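Local coordinates for methylaspartate ammonia-lyase (Citrobacter amalonaticus, PDB 1KKO), which catalyses the reversible, magnesium-dependent anti elimination of ammonia from L-threo-3-methylaspartate to give mesaconate, at residues 80-84 with 126-130. Numbering follows the deposited sequence.
Sequences RDPLF and LHTAV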
ATOM      1  N   ARG A  80     -13.623 -20.607  -7.107  1.00 14.82           N
ATOM      2  CA  ARG A  80     -13.721 -19.587  -6.068  1.00 14.72           C
ATOM      3  C   ARG A  80     -15.096 -18.944  -6.032  1.00 14.20           C
ATOM      4  O   ARG A  80     -15.872 -19.016  -6.979  1.00 15.33           O
ATOM      5  CB  ARG A  80     -12.703 -18.488  -6.292  1.00 14.79           C
ATOM      6  CG  ARG A  80     -11.301 -18.913  -6.183  1.00 15.98           C
ATOM      7  CD  ARG A  80     -10.363 -17.772  -6.467  1.00 16.14           C
ATOM      8  NE  ARG A  80      -9.011 -18.270  -6.399  1.00 17.75           N
ATOM      9  CZ  ARG A  80      -8.195 -18.409  -7.429  1.00 20.88           C
ATOM     10  NH1 ARG A  80      -6.996 -18.931  -7.235  1.00 21.78           N
ATOM     11  NH2 ARG A  80      -8.554 -17.997  -8.646  1.00 23.42           N
ATOM     12  N   ASP A  81     -15.377 -18.281  -4.921  1.00 13.89           N
ATOM     13  CA  ASP A  81     -16.615 -17.553  -4.789  1.00 14.13           C
ATOM     14  C   ASP A  81     -16.588 -16.366  -5.755  1.00 14.71           C
ATOM     15  O   ASP A  81     -15.536 -15.977  -6.240  1.00 14.72           O
ATOM     16  CB  ASP A  81     -16.778 -17.087  -3.357  1.00 13.79           C
ATOM     17  CG  ASP A  81     -17.249 -18.184  -2.428  1.00 15.35           C
ATOM     18  OD1 ASP A  81     -17.286 -19.376  -2.812  1.00 18.99           O
ATOM     19  OD2 ASP A  81     -17.594 -17.930  -1.264  1.00 14.23           O
ATOM     20  N   PRO A  82     -17.754 -15.795  -6.023  1.00 15.82           N
ATOM     21  CA  PRO A  82     -17.882 -14.699  -6.994  1.00 16.52           C
ATOM     22  C   PRO A  82     -17.201 -13.393  -6.597  1.00 16.21           C
ATOM     23  O   PRO A  82     -16.819 -13.243  -5.450  1.00 15.64           O
ATOM     24  CB  PRO A  82     -19.401 -14.473  -7.052  1.00 17.37           C
ATOM     25  CG  PRO A  82     -20.012 -15.639  -6.435  1.00 18.02           C
ATOM     26  CD  PRO A  82     -19.053 -16.189  -5.447  1.00 16.02           C
ATOM     27  N   LEU A  83     -17.057 -12.435  -7.518  1.00 16.25           N
ATOM     28  CA  LEU A  83     -16.491 -11.145  -7.124  1.00 16.92           C
ATOM     29  C   LEU A  83     -17.386 -10.551  -6.042  1.00 16.90           C
ATOM     30  O   LEU A  83     -18.581 -10.854  -5.949  1.00 17.17           O
ATOM     31  CB  LEU A  83     -16.286 -10.187  -8.298  1.00 17.50           C
ATOM     32  CG  LEU A  83     -17.507  -9.451  -8.871  1.00 18.22           C
ATOM     33  CD1 LEU A  83     -17.045  -8.628 -10.059  1.00 20.11           C
ATOM     34  CD2 LEU A  83     -18.628 -10.382  -9.275  1.00 20.99           C
ATOM     35  N   PHE A  84     -16.779  -9.685  -5.257  1.00 16.94           N
ATOM     36  CA  PHE A  84     -17.344  -9.197  -4.018  1.00 16.95           C
ATOM     37  C   PHE A  84     -17.528  -7.695  -4.063  1.00 17.48           C
ATOM     38  O   PHE A  84     -16.554  -6.943  -3.974  1.00 17.30           O
ATOM     39  CB  PHE A  84     -16.380  -9.595  -2.892  1.00 16.68           C
ATOM     40  CG  PHE A  84     -16.831  -9.199  -1.531  1.00 15.90           C
ATOM     41  CD1 PHE A  84     -17.817  -9.923  -0.877  1.00 16.14           C
ATOM     42  CD2 PHE A  84     -16.256  -8.124  -0.883  1.00 15.93           C
ATOM     43  CE1 PHE A  84     -18.227  -9.555   0.392  1.00 16.99           C
ATOM     44  CE2 PHE A  84     -16.674  -7.764   0.380  1.00 16.66           C
ATOM     45  CZ  PHE A  84     -17.657  -8.478   1.012  1.00 17.33           C
ATOM     46  N   LEU A 126     -21.775 -18.274   4.008  1.00 16.95           N
ATOM     47  CA  LEU A 126     -21.334 -16.930   3.746  1.00 15.04           C
ATOM     48  C   LEU A 126     -20.200 -16.946   2.722  1.00 13.78           C
ATOM     49  O   LEU A 126     -19.368 -17.857   2.694  1.00 13.52           O
ATOM     50  CB  LEU A 126     -20.818 -16.294   5.022  1.00 14.96           C
ATOM     51  CG  LEU A 126     -21.856 -15.991   6.102  1.00 15.66           C
ATOM     52  CD1 LEU A 126     -21.164 -15.500   7.347  1.00 15.49           C
ATOM     53  CD2 LEU A 126     -22.885 -14.976   5.610  1.00 17.17           C
ATOM     54  N   HIS A 127     -20.180 -15.921   1.889  1.00 13.34           N
ATOM     55  CA  HIS A 127     -19.113 -15.741   0.924  1.00 12.57           C
ATOM     56  C   HIS A 127     -17.786 -15.853   1.672  1.00 11.77           C
ATOM     57  O   HIS A 127     -17.659 -15.373   2.803  1.00 11.75           O
ATOM     58  CB  HIS A 127     -19.272 -14.362   0.298  1.00 12.79           C
ATOM     59  CG  HIS A 127     -18.415 -14.110  -0.901  1.00 12.26           C
ATOM     60  ND1 HIS A 127     -17.036 -14.030  -0.850  1.00 12.43           N
ATOM     61  CD2 HIS A 127     -18.759 -13.898  -2.193  1.00 12.87           C
ATOM     62  CE1 HIS A 127     -16.573 -13.764  -2.058  1.00 12.29           C
ATOM     63  NE2 HIS A 127     -17.597 -13.689  -2.893  1.00 12.64           N
ATOM     64  N   THR A 128     -16.779 -16.463   1.055  1.00 11.29           N
ATOM     65  CA  THR A 128     -15.478 -16.572   1.700  1.00 11.27           C
ATOM     66  C   THR A 128     -14.944 -15.215   2.144  1.00 10.87           C
ATOM     67  O   THR A 128     -14.293 -15.138   3.167  1.00 10.94           O
ATOM     68  CB  THR A 128     -14.426 -17.249   0.796  1.00 11.56           C
ATOM     69  OG1 THR A 128     -14.442 -16.657  -0.508  1.00 12.39           O
ATOM     70  CG2 THR A 128     -14.729 -18.728   0.629  1.00 11.91           C
ATOM     71  N   ALA A 129     -15.210 -14.159   1.381  1.00 10.51           N
ATOM     72  CA  ALA A 129     -14.712 -12.821   1.731  1.00 10.82           C
ATOM     73  C   ALA A 129     -15.306 -12.328   3.033  1.00 10.46           C
ATOM     74  O   ALA A 129     -14.646 -11.624   3.774  1.00 10.51           O
ATOM     75  CB  ALA A 129     -15.016 -11.841   0.633  1.00 10.75           C
ATOM     76  N   VAL A 130     -16.573 -12.645   3.276  1.00 10.82           N
ATOM     77  CA  VAL A 130     -17.242 -12.252   4.511  1.00 10.96           C
ATOM     78  C   VAL A 130     -16.645 -13.031   5.687  1.00 10.90           C
ATOM     79  O   VAL A 130     -16.330 -12.468   6.725  1.00 10.85           O
ATOM     80  CB  VAL A 130     -18.755 -12.466   4.412  1.00 11.73           C
ATOM     81  CG1 VAL A 130     -19.427 -12.239   5.779  1.00 12.31           C
ATOM     82  CG2 VAL A 130     -19.326 -11.556   3.358  1.00 13.07           C
TER
HETATM   83  O   HOH W   1     -18.790 -19.605   0.531  1.00 17.06           O
HETATM   84  O   HOH W   2     -13.310 -18.102  -2.738  1.00 17.65           O
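H127 sits between D81 and F84, and its side chain is worth following outward. With CG anti to the backbone N (chi1 -169°), CB lets the imidazole swing from the start of helix 128-146 across to the 80-84 loop. The ring lies between D81 CB over one face and F84 CD1 over the other, with CG near D81 OD2 and CD2 near P82 O. ND1 turns back to its own helix and accepts a hydrogen bond from A129 N at 2.9 Å, in the ring plane: H127 is the N-cap. CE1 and NE2 lie closest to D81 CB, which stands 3.7 Å from the ring centroid, a CH-pi contact. At the tip NE2 donates to P82 O at 2.7 Å, nearly in the ring plane. With both nitrogens bonded, the ring's rotation is fixed, and the donor-acceptor pattern is consistent with a neutral imidazole protonated on NE2.

This joins the loop before helix 86-101 to helix 128-146 within the N-terminal domain that, as in other enolase-superfamily members, packs against the TIM barrel; R80 reaches the barrel domain through a salt bridge to D334.

F84 brings its edge to the opposite H127 face in an edge-to-face pair, planes at 56°, while A129 CB packs over the phenyl face 3.8 Å from its centroid. D81 OD2 accepts from T128 N at 2.9 Å, on the anti side and 27° out of the carboxylate plane, and a water ties the same oxygen to L126 O.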